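Local coordinates for glycoside hydrolase family 88 protein (Bacteroides vulgatus, PDB 4Q88), which is probably a glycoside hydrolase of family 88, with an alpha/alpha-barrel fold as in relatives and no established substrate, at residues 67-70 with 71-75; 55-58 with 59-62; 193-196 with 197-201. All blocks are in the same frame, centred on the assembly; numbering follows the deposited sequence. Where two conformers were deposited one is given.

Contact 1: residues 67-70 with 71-75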
loop_
_atom_site.group_PDB
_atom_site.type_symbol
_atom_site.label_atom_id
_atom_site.label_comp_id
_atom_site.label_asym_id
_atom_site.label_seq_id
_atom_site.Cartn_x
_atom_site.Cartn_y
_atom_site.Cartn_z
ATOM N N TRP A 67 10.725 12.374 -11.091
ATOM C CA TRP A 67 9.833 12.811 -9.995
ATOM C C TRP A 67 10.576 13.108 -8.709
ATOM O O TRP A 67 10.303 14.130 -8.073
ATOM C CB TRP A 67 8.773 11.743 -9.740
ATOM C CG TRP A 67 7.890 11.888 -8.533
ATOM C CD1 TRP A 67 6.812 12.710 -8.395
ATOM C CD2 TRP A 67 7.923 11.064 -7.374
ATOM N NE1 TRP A 67 6.165 12.465 -7.201
ATOM C CE2 TRP A 67 6.840 11.462 -6.539
ATOM C CE3 TRP A 67 8.772 10.044 -6.936
ATOM C CZ2 TRP A 67 6.580 10.842 -5.308
ATOM C CZ3 TRP A 67 8.513 9.436 -5.716
ATOM C CH2 TRP A 67 7.429 9.855 -4.908
ATOM N N ALA A 68 11.540 12.254 -8.338
ATOM C CA ALA A 68 12.304 12.496 -7.140
ATOM C C ALA A 68 13.144 13.786 -7.249
ATOM O O ALA A 68 13.226 14.557 -6.306
ATOM C CB ALA A 68 13.191 11.335 -6.821
ATOM N N ASP A 69 13.787 13.959 -8.393
ATOM C CA ASP A 69 14.585 15.186 -8.684
ATOM C C ASP A 69 13.705 16.455 -8.542
ATOM O O ASP A 69 14.082 17.395 -7.856
ATOM C CB ASP A 69 15.170 15.085 -10.115
ATOM C CG ASP A 69 16.454 14.308 -10.186
ATOM O OD1 ASP A 69 17.154 14.161 -9.147
ATOM O OD2 ASP A 69 16.799 13.841 -11.315
ATOM N N TYR A 70 12.530 16.456 -9.169
ATOM C CA TYR A 70 11.577 17.554 -9.109
ATOM C C TYR A 70 11.199 17.906 -7.655
ATOM O O TYR A 70 11.045 19.077 -7.285
ATOM C CB TYR A 70 10.302 17.223 -9.908
ATOM C CG TYR A 70 9.230 18.281 -9.765
ATOM C CD1 TYR A 70 9.417 19.554 -10.287
ATOM C CD2 TYR A 70 8.052 18.024 -9.090
ATOM C CE1 TYR A 70 8.432 20.527 -10.147
ATOM C CE2 TYR A 70 7.068 18.984 -8.942
ATOM C CZ TYR A 70 7.271 20.232 -9.477
ATOM O OH TYR A 70 6.279 21.163 -9.319
ATOM N N ASN A 71 11.026 16.883 -6.820
ATOM C CA ASN A 71 10.710 17.087 -5.392
ATOM C C ASN A 71 11.926 17.251 -4.482
ATOM O O ASN A 71 11.814 17.314 -3.244
ATOM C CB ASN A 71 9.757 15.955 -4.928
ATOM C CG ASN A 71 8.404 16.059 -5.575
ATOM O OD1 ASN A 71 7.640 16.967 -5.270
ATOM N ND2 ASN A 71 8.102 15.148 -6.510
ATOM N N GLN A 72 13.100 17.348 -5.102
ATOM C CA GLN A 72 14.355 17.535 -4.386
ATOM C C GLN A 72 14.606 16.461 -3.356
ATOM O O GLN A 72 15.231 16.705 -2.319
ATOM C CB GLN A 72 14.415 18.916 -3.729
ATOM C CG GLN A 72 14.114 20.050 -4.677
ATOM C CD GLN A 72 14.304 21.387 -3.987
ATOM O OE1 GLN A 72 13.618 21.714 -3.016
ATOM N NE2 GLN A 72 15.268 22.132 -4.450
ATOM N N TRP A 73 14.106 15.255 -3.634
ATOM C CA TRP A 73 14.274 14.144 -2.722
ATOM C C TRP A 73 13.755 14.444 -1.322
ATOM O O TRP A 73 14.321 14.001 -0.314
ATOM C CB TRP A 73 15.747 13.682 -2.710
ATOM C CG TRP A 73 16.221 13.392 -4.068
ATOM C CD1 TRP A 73 16.709 14.313 -4.989
ATOM C CD2 TRP A 73 16.246 12.114 -4.728
ATOM N NE1 TRP A 73 16.961 13.683 -6.190
ATOM C CE2 TRP A 73 16.748 12.331 -6.043
ATOM C CE3 TRP A 73 15.921 10.790 -4.325
ATOM C CZ2 TRP A 73 16.927 11.284 -6.967
ATOM C CZ3 TRP A 73 16.102 9.752 -5.248
ATOM C CH2 TRP A 73 16.612 9.995 -6.543
ATOM N N LYS A 74 12.635 15.167 -1.277
ATOM C CA LYS A 74 11.979 15.488 -0.023
ATOM C C LYS A 74 10.502 15.153 -0.103
ATOM O O LYS A 74 9.921 15.002 -1.182
ATOM C CB LYS A 74 12.089 17.001 0.259
ATOM C CG LYS A 74 13.499 17.477 0.465
ATOM C CD LYS A 74 13.470 19.005 0.544
ATOM C CE LYS A 74 14.877 19.539 0.577
ATOM N NZ LYS A 74 14.902 20.968 0.938
ATOM N N GLY A 75 9.892 15.051 1.063
ATOM C CA GLY A 75 8.463 15.106 1.184
ATOM C C GLY A 75 8.004 16.519 1.451
ATOM O O GLY A 75 8.334 17.439 0.663
#

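Contact 2: residues 55-58 with 59-62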
loop_
_atom_site.group_PDB
_atom_site.type_symbol
_atom_site.label_atom_id
_atom_site.label_comp_id
_atom_site.label_asym_id
_atom_site.label_seq_id
_atom_site.Cartn_x
_atom_site.Cartn_y
_atom_site.Cartn_z
ATOM N N THR A 55 11.125 -5.783 -14.543
ATOM C CA THR A 55 11.408 -5.609 -15.970
ATOM C C THR A 55 12.749 -4.977 -16.313
ATOM O O THR A 55 13.222 -5.073 -17.451
ATOM C CB THR A 55 10.330 -4.732 -16.676
ATOM O OG1 THR A 55 10.421 -3.367 -16.231
ATOM C CG2 THR A 55 8.913 -5.297 -16.507
ATOM N N GLY A 56 13.337 -4.262 -15.382
ATOM C CA GLY A 56 14.538 -3.511 -15.652
ATOM C C GLY A 56 14.421 -2.359 -16.613
ATOM O O GLY A 56 15.431 -1.876 -17.127
ATOM N N ASN A 57 13.212 -1.879 -16.840
ATOM C CA ASN A 57 12.962 -0.901 -17.874
ATOM C C ASN A 57 13.567 0.446 -17.485
ATOM O O ASN A 57 13.170 1.054 -16.495
ATOM C CB ASN A 57 11.458 -0.803 -18.159
ATOM C CG ASN A 57 11.130 0.158 -19.291
ATOM O OD1 ASN A 57 11.426 1.338 -19.219
ATOM N ND2 ASN A 57 10.493 -0.352 -20.338
ATOM N N LYS A 58 14.548 0.942 -18.263
ATOM C CA LYS A 58 15.220 2.195 -17.884
ATOM C C LYS A 58 14.398 3.459 -18.067
ATOM O O LYS A 58 14.651 4.429 -17.384
ATOM C CB LYS A 58 16.580 2.348 -18.591
ATOM C CG LYS A 58 17.646 1.416 -18.035
ATOM C CD LYS A 58 18.901 1.443 -18.920
ATOM C CE LYS A 58 19.999 0.500 -18.430
ATOM N NZ LYS A 58 19.735 -0.937 -18.759
ATOM N N ASP A 59 13.420 3.459 -18.970
ATOM C CA ASP A 59 12.519 4.619 -19.115
ATOM C C ASP A 59 11.598 4.756 -17.888
ATOM O O ASP A 59 11.339 5.849 -17.399
ATOM C CB ASP A 59 11.666 4.470 -20.382
ATOM C CG ASP A 59 12.514 4.563 -21.661
ATOM O OD1 ASP A 59 13.537 5.269 -21.664
ATOM O OD2 ASP A 59 12.183 3.881 -22.624
ATOM N N TYR A 60 11.113 3.629 -17.399
ATOM C CA TYR A 60 10.240 3.642 -16.223
ATOM C C TYR A 60 11.053 4.117 -15.032
ATOM O O TYR A 60 10.600 4.924 -14.246
ATOM C CB TYR A 60 9.633 2.261 -15.928
ATOM C CG TYR A 60 8.688 1.693 -16.951
ATOM C CD1 TYR A 60 8.019 2.492 -17.884
ATOM C CD2 TYR A 60 8.395 0.361 -16.934
ATOM C CE1 TYR A 60 7.134 1.932 -18.805
ATOM C CE2 TYR A 60 7.536 -0.198 -17.849
ATOM C CZ TYR A 60 6.912 0.592 -18.788
ATOM O OH TYR A 60 6.070 -0.003 -19.702
ATOM N N LEU A 61 12.305 3.685 -14.942
ATOM C CA LEU A 61 13.169 4.136 -13.850
ATOM C C LEU A 61 13.361 5.655 -13.889
ATOM O O LEU A 61 13.309 6.354 -12.871
ATOM C CB LEU A 61 14.525 3.434 -13.920
ATOM C CG LEU A 61 15.420 3.634 -12.696
ATOM C CD1 LEU A 61 14.774 2.890 -11.532
ATOM C CD2 LEU A 61 16.828 3.099 -13.044
ATOM N N GLN A 62 13.586 6.176 -15.089
ATOM C CA GLN A 62 13.841 7.584 -15.250
ATOM C C GLN A 62 12.598 8.379 -14.900
ATOM O O GLN A 62 12.716 9.530 -14.458
ATOM C CB GLN A 62 14.212 7.901 -16.710
ATOM C CG GLN A 62 14.744 9.332 -16.875
ATOM C CD GLN A 62 16.040 9.522 -16.113
ATOM O OE1 GLN A 62 16.903 8.667 -16.153
ATOM N NE2 GLN A 62 16.172 10.620 -15.402
HETATM O O HOH W 1 9.763 1.713 -22.271
HETATM O O HOH W 2 17.010 5.432 -16.319
#

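Contact 3: residues 193-196 with 197-201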
loop_
_atom_site.group_PDB
_atom_site.type_symbol
_atom_site.label_atom_id
_atom_site.label_comp_id
_atom_site.label_asym_id
_atom_site.label_seq_id
_atom_site.Cartn_x
_atom_site.Cartn_y
_atom_site.Cartn_z
ATOM N N TYR A 193 -14.221 4.163 13.890
ATOM C CA TYR A 193 -14.912 3.006 13.350
ATOM C C TYR A 193 -15.132 1.758 14.209
ATOM O O TYR A 193 -15.946 0.922 13.842
ATOM C CB TYR A 193 -14.320 2.662 11.982
ATOM C CG TYR A 193 -14.595 3.699 10.974
ATOM C CD1 TYR A 193 -13.760 4.795 10.829
ATOM C CD2 TYR A 193 -15.732 3.622 10.160
ATOM C CE1 TYR A 193 -14.035 5.802 9.924
ATOM C CE2 TYR A 193 -16.039 4.637 9.250
ATOM C CZ TYR A 193 -15.177 5.710 9.123
ATOM O OH TYR A 193 -15.431 6.690 8.195
ATOM N N PRO A 194 -14.484 1.616 15.380
ATOM C CA PRO A 194 -14.733 0.329 16.062
ATOM C C PRO A 194 -16.181 0.051 16.500
ATOM O O PRO A 194 -16.940 0.976 16.809
ATOM C CB PRO A 194 -13.816 0.405 17.309
ATOM C CG PRO A 194 -12.675 1.226 16.817
ATOM C CD PRO A 194 -13.258 2.277 15.914
ATOM N N TYR A 195 -16.514 -1.234 16.513
ATOM C CA TYR A 195 -17.782 -1.767 16.953
ATOM C C TYR A 195 -17.724 -1.911 18.495
ATOM O O TYR A 195 -16.654 -2.194 19.022
ATOM C CB TYR A 195 -17.935 -3.119 16.316
ATOM C CG TYR A 195 -19.273 -3.802 16.465
ATOM C CD1 TYR A 195 -19.527 -4.625 17.546
ATOM C CD2 TYR A 195 -20.268 -3.693 15.474
ATOM C CE1 TYR A 195 -20.736 -5.275 17.677
ATOM C CE2 TYR A 195 -21.500 -4.320 15.610
ATOM C CZ TYR A 195 -21.736 -5.118 16.732
ATOM O OH TYR A 195 -22.948 -5.764 16.862
ATOM N N PRO A 196 -18.847 -1.748 19.203
ATOM C CA PRO A 196 -20.215 -1.483 18.736
ATOM C C PRO A 196 -20.588 -0.024 18.609
ATOM O O PRO A 196 -21.719 0.289 18.125
ATOM C CB PRO A 196 -21.080 -2.122 19.830
ATOM C CG PRO A 196 -20.286 -1.870 21.071
ATOM C CD PRO A 196 -18.826 -2.000 20.676
ATOM N N PHE A 197 -19.721 0.896 19.007
ATOM C CA PHE A 197 -20.130 2.324 18.932
ATOM C C PHE A 197 -20.454 2.763 17.504
ATOM O O PHE A 197 -21.341 3.594 17.283
ATOM C CB PHE A 197 -19.088 3.269 19.518
ATOM C CG PHE A 197 -19.572 4.727 19.601
ATOM C CD1 PHE A 197 -20.536 5.111 20.551
ATOM C CD2 PHE A 197 -19.070 5.696 18.752
ATOM C CE1 PHE A 197 -20.990 6.432 20.627
ATOM C CE2 PHE A 197 -19.515 7.020 18.823
ATOM C CZ PHE A 197 -20.481 7.385 19.766
ATOM N N HIS A 198 -19.725 2.219 16.539
ATOM C CA HIS A 198 -20.057 2.381 15.111
ATOM C C HIS A 198 -20.394 1.009 14.530
ATOM O O HIS A 198 -19.684 0.026 14.778
ATOM C CB HIS A 198 -18.876 2.959 14.342
ATOM C CG HIS A 198 -19.073 2.967 12.858
ATOM N ND1 HIS A 198 -19.944 3.836 12.208
ATOM C CD2 HIS A 198 -18.536 2.181 11.889
ATOM C CE1 HIS A 198 -19.898 3.613 10.897
ATOM N NE2 HIS A 198 -19.082 2.586 10.679
ATOM N N LYS A 199 -21.461 0.965 13.720
ATOM C CA LYS A 199 -21.889 -0.248 13.059
ATOM C C LYS A 199 -22.269 0.124 11.628
ATOM O O LYS A 199 -22.561 1.299 11.328
ATOM C CB LYS A 199 -23.127 -0.862 13.728
ATOM C CG LYS A 199 -23.006 -1.196 15.207
ATOM C CD LYS A 199 -24.201 -2.004 15.669
ATOM C CE LYS A 199 -24.127 -2.388 17.143
ATOM N NZ LYS A 199 -24.257 -1.189 18.021
ATOM N N THR A 200 -22.245 -0.869 10.758
ATOM C CA THR A 200 -22.757 -0.694 9.396
ATOM C C THR A 200 -24.272 -0.546 9.416
ATOM O O THR A 200 -24.946 -0.744 10.437
ATOM C CB THR A 200 -22.379 -1.843 8.470
ATOM O OG1 THR A 200 -23.097 -3.036 8.880
ATOM C CG2 THR A 200 -20.849 -2.085 8.463
ATOM N N ILE A 201 -24.828 -0.237 8.244
ATOM C CA ILE A 201 -26.269 -0.073 8.092
ATOM C C ILE A 201 -27.023 -1.342 8.495
ATOM O O ILE A 201 -28.162 -1.298 8.986
ATOM C CB ILE A 201 -26.644 0.248 6.615
ATOM C CG1 ILE A 201 -26.033 1.580 6.150
ATOM C CG2 ILE A 201 -28.157 0.378 6.504
ATOM C CD1 ILE A 201 -26.623 2.807 6.829
HETATM O O HOH W 3 -17.740 -1.163 13.238
#

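Contact 1: residues 67-70 with 71-75
Ala68 sits squarely over one face of the Trp73 indole. Its CB lies 3.5 Å from the centroid of the six-membered ring and only 3° off the ring normal, a clean CH-pi contact. The same indole turns its edge to Asp69. NE1 of Trp73 donates to Asp69 OD1 at 3.0 Å, meeting the carboxylate on its anti side and a little out of its plane. The two side chains run alongside each other in the same direction, with carboxylate and ring planes 74° apart. Trp73 CG stands anti to its carbonyl carbon (chi1 -54°), which swings the ring back over the end of the helix. That helix, 58-70, is closed by a Schellman motif. Trp73 N bonds to Ala68 O at 2.9 Å, and Gln72 N bonds to Asp69 O at 2.9 Å. Gln72 is the C-prime residue and has positive phi. On another side of the turn, Asn71 grips Trp67 O with two donors. Its N and its ND2 reach that oxygen from opposite faces of the carbonyl plane. Asn71 ND2 lies 2.9 Å from Trp67 O. Over one face of the indole, Asn71 ND2 is 3.3 Å from Trp67 CD1, and the amide stands steeply to the ring. The same amide nitrogen bonds to Val35 O, and Trp67 NE1 bonds to Arg36 O. Tyr107 of helix 103-113 meets the Trp73 ring.

Contact 2: residues 55-58 with 59-62
Asn57 reaches forward to the first turn of helix 58-70 and meets Tyr60 in two ways. The first is a hydrogen bond. Tyr60 N donates to Asn57 OD1 at 2.9 Å with an N-H...O angle of 159°, so Asn57 is the N-cap of the helix. Its CG lies anti to the backbone N (chi1 -177°), which brings OD1 round to the start of the helix. Backbone bonds continue the turn: Leu61 N to Asn57 O, and Gln62 N to Lys58 O.

The second is a stack. The amide of Asn57 lies over one face of the Tyr60 ring, with the planes 14° apart. Its CG stands 3.6 Å above the ring plane, displaced toward the rim, and CB of Asn57 comes within 3.5 Å of Tyr60 CD2. With alanine in place of Asn57, Tyr60 N would probably lose its capping acceptor and part of that ring face would be uncovered.

Water bridges join further polar ends. One water accepts from Asn57 ND2 at 2.9 Å and donates to Asp59 OD2. Another donates to both Lys58 O and Gln62 OE1.

Ahead of the cap, Thr55 OG1 accepts from Asn57 N at 3.2 Å, forming an ST turn; the hydroxyl also bonds to Val51 O. Tyr60 OH bonds to His21 and Gln25 of helix 13-30, and its ring touches Val51 and Cys52 of helix 39-55. Leu61 packs against that helix too, and against Leu110 and Leu113 of helix 103-113.

Contact 3: residues 193-196 with 197-201
Tyr193 turns the edge of its ring toward the face of His198. The rings form a T-shaped pair, with centroids 5.0 Å apart and planes at 81°. The closest side-chain atoms are Tyr193 CD2 and His198 NE2, 3.5 Å apart. The Tyr193 carbonyl oxygen lies at the imidazole edge, near its plane.

Lys199 crosses obliquely beside the CE2 side of the Tyr195 ring, with Lys199 CG 3.5 Å from Tyr195 CE2. In one of its two conformers, bent at the last torsion (chi4 68°), Lys199 NZ hydrogen-bonds to Pro196 O at 2.9 Å. Its cation-pi contact with Tyr195 is long and at most weak. Pro196 CB lies over one face of the Tyr195 ring.

The backbone turn sets these groups in place. His198 N donates to Pro194 O at 3.1 Å, and the peptide before Pro196 is cis. A water donates to both Tyr193 O and His198 O, bridging the turn. Beyond this shell, Asp206 OD2 bonds to His198 NE2 and fixes the turn of the imidazole.

The contact combines one edge-to-face aromatic pair with a lysine amine. The nearby Asp206 carboxylate would be likely to favour a protonated His198, and the lysine charge is probably met in part, in this conformer, by Pro196 O.

Overall arrangement
From the N terminus, helix 39-55 runs into the short loop where contact 2 closes the turn and starts helix 58-70. Little more than one turn after contact 2, contact 1 begins and ends the same helix. The two mark its ends, with centres 18 Å apart, and tie it to helices 13-30, 39-55 and 103-113. Contact 3 comes much later, in the loop between strand 186-187 and helix 209-225. This loop is held to Asp206 and, through Thr200 and Ile201, to Asp263 and Gln266 in the loop after helix 233-249. It lies across the chain's centre from both others, about 40 Å from contact 1 between centres. All three are in series, and none nests or crosses.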